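Local coordinates for protein unsaturated glucuronyl hydrolase (PDB 2ZZR) that hydrolyses unsaturated disaccharides of chondroitin, hyaluronan and heparin, releasing the 4,5-unsaturated uronic acid from them, at residues A[215-223]-A[230-238]; A[1-9]-A[203-214]. All coordinates share one frame; numbering follows the deposited sequence.

Interaction 1: residues A[215-223]-A[230-238]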
loop_
_atom_site.group_PDB
_atom_site.type_symbol
_atom_site.label_atom_id
_atom_site.label_comp_id
_atom_site.label_asym_id
_atom_site.label_seq_id
_atom_site.Cartn_x
_atom_site.Cartn_y
_atom_site.Cartn_z
ATOM N N SER A 215 2.252 5.718 16.571
ATOM C CA SER A 215 1.195 4.823 16.101
ATOM C C SER A 215 0.262 5.580 15.150
ATOM O O SER A 215 0.369 6.799 14.992
ATOM C CB SER A 215 0.420 4.218 17.277
ATOM O OG SER A 215 -0.406 5.191 17.884
ATOM N N ALA A 216 -0.655 4.859 14.512
ATOM C CA ALA A 216 -1.524 5.461 13.511
ATOM C C ALA A 216 -2.992 5.310 13.866
ATOM O O ALA A 216 -3.426 4.228 14.268
ATOM C CB ALA A 216 -1.255 4.833 12.144
ATOM N N PHE A 217 -3.740 6.402 13.721
ATOM C CA PHE A 217 -5.195 6.338 13.599
ATOM C C PHE A 217 -5.527 5.797 12.209
ATOM O O PHE A 217 -4.712 5.876 11.288
ATOM C CB PHE A 217 -5.827 7.725 13.719
ATOM C CG PHE A 217 -5.869 8.276 15.114
ATOM C CD1 PHE A 217 -5.237 9.478 15.412
ATOM C CD2 PHE A 217 -6.565 7.614 16.128
ATOM C CE1 PHE A 217 -5.286 10.014 16.702
ATOM C CE2 PHE A 217 -6.610 8.136 17.418
ATOM C CZ PHE A 217 -5.977 9.340 17.700
ATOM N N HIS A 218 -6.729 5.258 12.058
ATOM C CA HIS A 218 -7.251 4.899 10.743
ATOM C C HIS A 218 -7.840 6.143 10.092
ATOM O O HIS A 218 -7.558 6.448 8.930
ATOM C CB HIS A 218 -8.318 3.799 10.891
ATOM C CG HIS A 218 -9.130 3.558 9.655
ATOM N ND1 HIS A 218 -8.873 2.524 8.783
ATOM C CD2 HIS A 218 -10.211 4.205 9.160
ATOM C CE1 HIS A 218 -9.749 2.554 7.795
ATOM N NE2 HIS A 218 -10.576 3.562 8.003
ATOM N N THR A 219 -8.648 6.859 10.872
ATOM C CA THR A 219 -9.445 7.981 10.404
ATOM C C THR A 219 -9.143 9.220 11.243
ATOM O O THR A 219 -8.870 9.111 12.445
ATOM C CB THR A 219 -10.961 7.636 10.526
ATOM O OG1 THR A 219 -11.291 6.584 9.614
ATOM C CG2 THR A 219 -11.844 8.830 10.218
ATOM N N PHE A 220 -9.186 10.395 10.618
ATOM C CA PHE A 220 -9.103 11.642 11.374
ATOM C C PHE A 220 -10.121 12.653 10.881
ATOM O O PHE A 220 -10.165 12.971 9.695
ATOM C CB PHE A 220 -7.690 12.247 11.365
ATOM C CG PHE A 220 -7.413 13.109 12.561
ATOM C CD1 PHE A 220 -6.758 12.586 13.669
ATOM C CD2 PHE A 220 -7.854 14.427 12.601
ATOM C CE1 PHE A 220 -6.524 13.374 14.798
ATOM C CE2 PHE A 220 -7.628 15.222 13.722
ATOM C CZ PHE A 220 -6.968 14.696 14.818
ATOM N N TYR A 221 -10.932 13.153 11.815
ATOM C CA TYR A 221 -11.999 14.100 11.509
ATOM C C TYR A 221 -11.559 15.550 11.621
ATOM O O TYR A 221 -10.749 15.898 12.476
ATOM C CB TYR A 221 -13.179 13.889 12.465
ATOM C CG TYR A 221 -13.996 12.662 12.162
ATOM C CD1 TYR A 221 -13.663 11.425 12.714
ATOM C CD2 TYR A 221 -15.105 12.740 11.321
ATOM C CE1 TYR A 221 -14.425 10.288 12.433
ATOM C CE2 TYR A 221 -15.873 11.608 11.036
ATOM C CZ TYR A 221 -15.525 10.396 11.590
ATOM O OH TYR A 221 -16.277 9.279 11.309
ATOM N N PHE A 222 -12.132 16.385 10.766
ATOM C CA PHE A 222 -11.908 17.825 10.786
ATOM C C PHE A 222 -13.237 18.557 10.925
ATOM O O PHE A 222 -14.301 17.981 10.679
ATOM C CB PHE A 222 -11.186 18.266 9.510
ATOM C CG PHE A 222 -9.775 17.762 9.417
ATOM C CD1 PHE A 222 -9.509 16.457 8.998
ATOM C CD2 PHE A 222 -8.709 18.584 9.762
ATOM C CE1 PHE A 222 -8.201 15.984 8.924
ATOM C CE2 PHE A 222 -7.393 18.119 9.692
ATOM C CZ PHE A 222 -7.141 16.812 9.272
ATOM N N ASP A 223 -13.173 19.821 11.333
ATOM C CA ASP A 223 -14.361 20.671 11.393
ATOM C C ASP A 223 -14.601 21.322 10.026
ATOM O O ASP A 223 -13.747 22.063 9.535
ATOM C CB ASP A 223 -14.192 21.730 12.492
ATOM C CG ASP A 223 -15.481 22.493 12.783
ATOM O OD1 ASP A 223 -16.096 23.018 11.839
ATOM O OD2 ASP A 223 -15.862 22.576 13.966
ATOM N N LEU A 230 -10.151 17.697 14.608
ATOM C CA LEU A 230 -11.043 17.374 15.717
ATOM C C LEU A 230 -10.614 16.151 16.520
ATOM O O LEU A 230 -10.213 16.292 17.680
ATOM C CB LEU A 230 -12.499 17.246 15.238
ATOM C CG LEU A 230 -13.204 18.527 14.780
ATOM C CD1 LEU A 230 -14.589 18.208 14.236
ATOM C CD2 LEU A 230 -13.293 19.564 15.906
ATOM N N LYS A 231 -10.685 14.965 15.912
ATOM C CA LYS A 231 -10.340 13.726 16.605
ATOM C C LYS A 231 -10.008 12.584 15.658
ATOM O O LYS A 231 -10.486 12.525 14.529
ATOM C CB LYS A 231 -11.450 13.298 17.578
ATOM C CG LYS A 231 -12.840 13.161 16.959
ATOM C CD LYS A 231 -13.919 13.036 18.038
ATOM C CE LYS A 231 -14.096 14.333 18.842
ATOM N NZ LYS A 231 -14.667 15.463 18.043
ATOM N N GLY A 232 -9.146 11.690 16.135
ATOM C CA GLY A 232 -8.786 10.485 15.399
ATOM C C GLY A 232 -9.599 9.298 15.881
ATOM O O GLY A 232 -10.003 9.245 17.045
ATOM N N VAL A 233 -9.841 8.350 14.980
ATOM C CA VAL A 233 -10.578 7.127 15.303
ATOM C C VAL A 233 -9.783 5.903 14.841
ATOM O O VAL A 233 -9.350 5.839 13.683
ATOM C CB VAL A 233 -12.002 7.120 14.668
ATOM C CG1 VAL A 233 -12.780 5.881 15.094
ATOM C CG2 VAL A 233 -12.778 8.378 15.053
ATOM N N THR A 234 -9.601 4.943 15.753
ATOM C CA THR A 234 -8.827 3.718 15.503
ATOM C C THR A 234 -9.685 2.572 14.942
ATOM O O THR A 234 -9.897 1.539 15.600
ATOM C CB THR A 234 -8.086 3.234 16.777
ATOM O OG1 THR A 234 -9.036 2.986 17.821
ATOM C CG2 THR A 234 -7.073 4.272 17.250
ATOM N N ARG A 235 -10.149 2.757 13.711
ATOM C CA ARG A 235 -11.022 1.798 13.032
ATOM C C ARG A 235 -10.254 0.575 12.502
ATOM O O ARG A 235 -9.095 0.683 12.098
ATOM C CB ARG A 235 -11.769 2.519 11.901
ATOM C CG ARG A 235 -12.689 1.659 11.050
ATOM C CD ARG A 235 -13.475 2.520 10.073
ATOM N NE ARG A 235 -13.843 1.784 8.866
ATOM C CZ ARG A 235 -14.946 1.053 8.728
ATOM N NH1 ARG A 235 -15.815 0.944 9.725
ATOM N NH2 ARG A 235 -15.178 0.425 7.584
ATOM N N GLN A 236 -10.909 -0.586 12.524
ATOM C CA GLN A 236 -10.361 -1.826 11.972
ATOM C C GLN A 236 -9.423 -2.580 12.917
ATOM O O GLN A 236 -9.096 -3.744 12.670
ATOM C CB GLN A 236 -9.710 -1.593 10.600
ATOM C CG GLN A 236 -10.731 -1.363 9.485
ATOM C CD GLN A 236 -10.163 -1.538 8.089
ATOM O OE1 GLN A 236 -9.655 -2.605 7.733
ATOM N NE2 GLN A 236 -10.275 -0.495 7.278
ATOM N N GLY A 237 -9.014 -1.934 14.007
ATOM C CA GLY A 237 -8.174 -2.582 15.012
ATOM C C GLY A 237 -9.010 -3.347 16.024
ATOM O O GLY A 237 -10.231 -3.204 16.054
ATOM N N TYR A 238 -8.348 -4.150 16.854
ATOM C CA TYR A 238 -9.023 -4.982 17.857
ATOM C C TYR A 238 -9.844 -4.161 18.853
ATOM O O TYR A 238 -11.018 -4.463 19.100
ATOM C CB TYR A 238 -8.001 -5.851 18.595
ATOM C CG TYR A 238 -8.605 -6.806 19.606
ATOM C CD1 TYR A 238 -9.293 -7.945 19.192
ATOM C CD2 TYR A 238 -8.482 -6.568 20.978
ATOM C CE1 TYR A 238 -9.846 -8.831 20.117
ATOM C CE2 TYR A 238 -9.032 -7.448 21.913
ATOM C CZ TYR A 238 -9.712 -8.576 21.471
ATOM O OH TYR A 238 -10.259 -9.455 22.381
#
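Strands 219-222 and 230-233 run antiparallel, their axes 4.6 Å apart at closest approach, with Thr219 and Val233 as a hydrogen-bonded pair and Phe220 facing Gly232 across a non-hydrogen-bonded one. Val233 N reaches Thr219 O at 2.8 Å, while Val233 O takes two donors, the amides of His218 and Thr219. That shared carbonyl marks a classic beta bulge, and a second probably occurs where Leu230 and Lys231 both face Tyr221. The pairing forms a beta hairpin, extended by strand 170-172 on the far side of 219-222. Gly232 and Thr234, both probably substrate-binding, place this hairpin beside the active site of a family 88 glycoside hydrolase. The Phe217 ring lies flat over Gly232, whose CA sits 3.5 Å above the ring centroid, almost on its normal. Thr234 CG2 touches the same ring at CD2. Phe220, CG anti to the backbone N (chi1 -154°), swings its ring back over the Lys231-Gly232 peptide, with CE1 3.4 Å from Gly232 N. On the other face of the sheet, Val233 CG2 meets the Tyr221 ring edge-on at CE1, 3.6 Å away. Beyond the strand, Arg235 CB packs over one face of the His218 ring.

Interaction 2: residues A[1-9]-A[203-214]. With SO4 (sulfate ion), chain B.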
loop_
_atom_site.group_PDB
_atom_site.type_symbol
_atom_site.label_atom_id
_atom_site.label_comp_id
_atom_site.label_asym_id
_atom_site.label_seq_id
_atom_site.Cartn_x
_atom_site.Cartn_y
_atom_site.Cartn_z
ATOM N N MET A 1 5.943 23.497 6.085
ATOM C CA MET A 1 4.985 23.129 7.165
ATOM C C MET A 1 5.646 22.252 8.226
ATOM O O MET A 1 6.291 21.254 7.906
ATOM C CB MET A 1 3.767 22.418 6.560
ATOM C CG MET A 1 2.702 21.989 7.560
ATOM S SD MET A 1 1.910 23.358 8.425
ATOM C CE MET A 1 1.307 24.351 7.056
ATOM N N LYS A 2 5.479 22.629 9.491
ATOM C CA LYS A 2 6.026 21.862 10.601
ATOM C C LYS A 2 5.224 20.589 10.855
ATOM O O LYS A 2 3.996 20.589 10.765
ATOM C CB LYS A 2 6.056 22.706 11.876
ATOM C CG LYS A 2 7.099 23.813 11.875
ATOM C CD LYS A 2 6.760 24.857 12.930
ATOM C CE LYS A 2 7.834 25.921 13.040
ATOM N NZ LYS A 2 7.407 26.985 13.998
ATOM N N ILE A 3 5.937 19.507 11.152
ATOM C CA ILE A 3 5.330 18.279 11.645
ATOM C C ILE A 3 5.602 18.185 13.144
ATOM O O ILE A 3 6.738 18.377 13.596
ATOM C CB ILE A 3 5.853 17.021 10.897
ATOM C CG1 ILE A 3 5.492 17.102 9.403
ATOM C CG2 ILE A 3 5.285 15.742 11.519
ATOM C CD1 ILE A 3 6.093 15.980 8.555
ATOM N N LYS A 4 4.547 17.910 13.909
ATOM C CA LYS A 4 4.646 17.784 15.361
ATOM C C LYS A 4 5.658 16.707 15.747
ATOM O O LYS A 4 5.848 15.739 15.005
ATOM C CB LYS A 4 3.280 17.420 15.948
ATOM C CG LYS A 4 2.846 16.009 15.553
ATOM C CD LYS A 4 1.485 15.653 16.068
ATOM C CE LYS A 4 1.124 14.262 15.588
ATOM N NZ LYS A 4 -0.212 13.871 16.097
ATOM N N PRO A 5 6.318 16.866 16.908
ATOM C CA PRO A 5 7.205 15.809 17.381
ATOM C C PRO A 5 6.478 14.474 17.576
ATOM O O PRO A 5 5.315 14.452 17.999
ATOM C CB PRO A 5 7.703 16.345 18.730
ATOM C CG PRO A 5 7.539 17.826 18.635
ATOM C CD PRO A 5 6.311 18.034 17.811
ATOM N N VAL A 6 7.163 13.384 17.242
ATOM C CA VAL A 6 6.689 12.030 17.533
ATOM C C VAL A 6 7.778 11.280 18.287
ATOM O O VAL A 6 8.970 11.548 18.104
ATOM C CB VAL A 6 6.276 11.229 16.250
ATOM C CG1 VAL A 6 5.137 11.917 15.528
ATOM C CG2 VAL A 6 7.478 11.001 15.315
ATOM N N LYS A 7 7.376 10.345 19.143
ATOM C CA LYS A 7 8.343 9.528 19.846
ATOM C C LYS A 7 8.983 8.574 18.855
ATOM O O LYS A 7 8.290 7.867 18.117
ATOM C CB LYS A 7 7.706 8.756 21.008
ATOM C CG LYS A 7 8.694 7.857 21.766
ATOM C CD LYS A 7 8.166 7.417 23.136
ATOM C CE LYS A 7 6.831 6.696 23.009
ATOM N NZ LYS A 7 6.240 6.356 24.328
ATOM N N VAL A 8 10.309 8.589 18.822
ATOM C CA VAL A 8 11.059 7.649 18.007
ATOM C C VAL A 8 11.643 6.585 18.927
ATOM O O VAL A 8 12.651 6.811 19.604
ATOM C CB VAL A 8 12.163 8.358 17.178
ATOM C CG1 VAL A 8 12.923 7.359 16.310
ATOM C CG2 VAL A 8 11.556 9.450 16.311
ATOM N N GLU A 9 10.984 5.429 18.965
ATOM C CA GLU A 9 11.469 4.283 19.725
ATOM C C GLU A 9 12.772 3.786 19.129
ATOM O O GLU A 9 12.920 3.739 17.910
ATOM C CB GLU A 9 10.446 3.142 19.696
ATOM C CG GLU A 9 9.103 3.496 20.330
ATOM C CD GLU A 9 8.081 2.362 20.302
ATOM O OE1 GLU A 9 8.339 1.299 19.696
ATOM O OE2 GLU A 9 7.003 2.549 20.914
ATOM N N TYR A 203 0.511 16.774 4.863
ATOM C CA TYR A 203 0.719 17.395 6.175
ATOM C C TYR A 203 -0.483 17.261 7.099
ATOM O O TYR A 203 -0.313 17.076 8.293
ATOM C CB TYR A 203 1.169 18.852 6.044
ATOM C CG TYR A 203 2.599 18.974 5.566
ATOM C CD1 TYR A 203 2.896 19.548 4.332
ATOM C CD2 TYR A 203 3.657 18.486 6.341
ATOM C CE1 TYR A 203 4.212 19.655 3.888
ATOM C CE2 TYR A 203 4.982 18.585 5.904
ATOM C CZ TYR A 203 5.246 19.173 4.677
ATOM O OH TYR A 203 6.550 19.282 4.229
ATOM N N ALA A 204 -1.688 17.334 6.539
ATOM C CA ALA A 204 -2.906 17.089 7.322
ATOM C C ALA A 204 -2.871 15.683 7.922
ATOM O O ALA A 204 -3.246 15.471 9.084
ATOM C CB ALA A 204 -4.143 17.288 6.458
ATOM N N SER A 205 -2.386 14.725 7.136
ATOM C CA SER A 205 -2.235 13.360 7.612
ATOM C C SER A 205 -1.139 13.266 8.678
ATOM O O SER A 205 -1.378 12.781 9.792
ATOM C CB SER A 205 -1.927 12.426 6.442
ATOM O OG SER A 205 -2.980 12.425 5.493
ATOM N N ALA A 206 0.057 13.748 8.335
ATOM C CA ALA A 206 1.230 13.636 9.204
ATOM C C ALA A 206 0.990 14.227 10.589
ATOM O O ALA A 206 1.439 13.681 11.596
ATOM C CB ALA A 206 2.440 14.310 8.551
ATOM N N ASN A 207 0.284 15.352 10.631
ATOM C CA ASN A 207 0.111 16.064 11.887
ATOM C C ASN A 207 -1.025 15.545 12.756
ATOM O O ASN A 207 -1.131 15.916 13.934
ATOM C CB ASN A 207 -0.022 17.563 11.626
ATOM C CG ASN A 207 1.329 18.240 11.525
ATOM O OD1 ASN A 207 2.209 17.996 12.350
ATOM N ND2 ASN A 207 1.503 19.080 10.522
ATOM N N ASN A 208 -1.842 14.656 12.193
ATOM C CA ASN A 208 -3.086 14.253 12.848
ATOM C C ASN A 208 -3.335 12.746 12.866
ATOM O O ASN A 208 -3.548 12.164 13.934
ATOM C CB ASN A 208 -4.271 15.001 12.232
ATOM C CG ASN A 208 -4.143 16.510 12.360
ATOM O OD1 ASN A 208 -4.198 17.059 13.466
ATOM N ND2 ASN A 208 -3.968 17.188 11.237
ATOM N N VAL A 209 -3.293 12.110 11.692
ATOM C CA VAL A 209 -3.577 10.672 11.615
ATOM C C VAL A 209 -2.411 9.835 12.156
ATOM O O VAL A 209 -2.593 8.677 12.546
ATOM C CB VAL A 209 -4.040 10.246 10.188
ATOM C CG1 VAL A 209 -2.849 9.934 9.275
ATOM C CG2 VAL A 209 -5.002 9.054 10.263
ATOM N N VAL A 210 -1.213 10.425 12.181
ATOM C CA VAL A 210 -0.088 9.842 12.897
ATOM C C VAL A 210 -0.110 10.418 14.312
ATOM O O VAL A 210 -0.212 11.636 14.491
ATOM C CB VAL A 210 1.267 10.150 12.210
ATOM C CG1 VAL A 210 2.422 9.475 12.951
ATOM C CG2 VAL A 210 1.235 9.697 10.749
ATOM N N ARG A 211 -0.032 9.536 15.303
ATOM C CA ARG A 211 -0.121 9.930 16.713
ATOM C C ARG A 211 1.247 10.279 17.305
ATOM O O ARG A 211 2.284 9.914 16.748
ATOM C CB ARG A 211 -0.776 8.812 17.533
ATOM C CG ARG A 211 -2.139 8.375 17.007
ATOM C CD ARG A 211 -2.867 7.478 18.008
ATOM N NE ARG A 211 -3.357 8.240 19.155
ATOM C CZ ARG A 211 -4.176 7.764 20.091
ATOM N NH1 ARG A 211 -4.564 8.552 21.090
ATOM N NH2 ARG A 211 -4.607 6.509 20.037
ATOM N N ASP A 212 1.239 10.964 18.451
ATOM C CA ASP A 212 2.473 11.387 19.122
ATOM C C ASP A 212 3.421 10.243 19.479
ATOM O O ASP A 212 4.624 10.461 19.609
ATOM C CB ASP A 212 2.156 12.211 20.381
ATOM C CG ASP A 212 1.587 13.582 20.065
ATOM O OD1 ASP A 212 1.302 13.889 18.887
ATOM O OD2 ASP A 212 1.413 14.373 21.015
ATOM N N ASP A 213 2.883 9.032 19.644
ATOM C CA ASP A 213 3.692 7.861 19.977
ATOM C C ASP A 213 4.149 7.095 18.734
ATOM O O ASP A 213 4.700 6.002 18.843
ATOM C CB ASP A 213 2.937 6.926 20.936
ATOM C CG ASP A 213 1.668 6.330 20.324
ATOM O OD1 ASP A 213 1.037 5.492 21.007
ATOM O OD2 ASP A 213 1.284 6.691 19.187
ATOM N N SER A 214 3.920 7.698 17.568
ATOM C CA SER A 214 4.241 7.118 16.253
ATOM C C SER A 214 3.276 6.026 15.775
ATOM O O SER A 214 3.455 5.472 14.690
ATOM C CB SER A 214 5.702 6.645 16.174
ATOM O OG SER A 214 6.572 7.756 15.998
HETATM S S SO4 B . -2.509 11.861 19.919
HETATM O O1 SO4 B . -2.813 13.220 20.356
HETATM O O2 SO4 B . -1.065 11.712 19.789
HETATM O O3 SO4 B . -3.022 10.898 20.892
HETATM O O4 SO4 B . -3.135 11.623 18.622
HETATM O O HOH W 1 5.335 4.591 21.179
#
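The N-terminal tail, residues 1-9, lies as an extended strap across the C-terminal end of helix 192-209 and the type I beta turn, Arg211 to Ser214, that follows it. At the tail's start Met1 CB stands over the centre of the Tyr203 ring, 3.6 Å from the centroid, while Ile3 CG1 comes to the ring's edge, near its plane. The hydroxyl of Tyr203 is held by Asp264. Ile3 CD1 continues the apolar seam to Ala206 CB, which also packs against Leu270 of helix 265-280. Next, the Asn207 amide bonds to the tail backbone through both its polar atoms: ND2 donates to Lys2 O at 2.9 Å, nearly within its own amide plane, and OD1 accepts from Lys4 N at 2.8 Å, almost in line with the OD1-CG bond. Two bonds, to the carbonyl before Ile3 and the N-H after it, fix the rotation of the amide. The Lys4 chain, its CG lying between the backbone N and carbonyl carbon (chi1 68°) and extended beyond, carries NZ to the carbonyls of Asn207 and Val210. NZ donates to Val210 O at 2.8 Å, weakly to Asn207 O, and makes a long salt bridge to Asp212 OD1 at 3.2 Å; a positive group so placed probably offsets the partial negative charge of the carbonyls near the helix's C-terminal end. Farther along, Lys7 N bonds to Asp212 O at 2.8 Å and Ser214 OG donates to Lys7 O at 2.7 Å, gripping the residue by both its backbone groups, while a water bridges Glu9 OE2 and Asp213 O. A sulfate, probably from the crystallisation liquor, is bound by Arg211 NE and NH1 and by the backbone N of Asp212.

Overall arrangement
The two contacts follow each other along the chain and meet at Phe217: its backbone N probably bonds to Val209 O, and its ring packs on Arg211, while the Phe220 ring touches Asn208 O. Interaction 1 is partly buried and local, a hairpin held by backbone pairing and aromatic rings, and it includes the probable substrate-binding Gly232 and Thr234. Interaction 2 is a surface contact between segments 194 residues apart; one partner has no regular structure, and most of the bonds join side-chain amide, ammonium and hydroxyl groups to backbone, with one backbone-backbone bond and a long salt bridge besides. Segment 203-214 thus lies between the tail and the hairpin, with Arg211 close to Thr234.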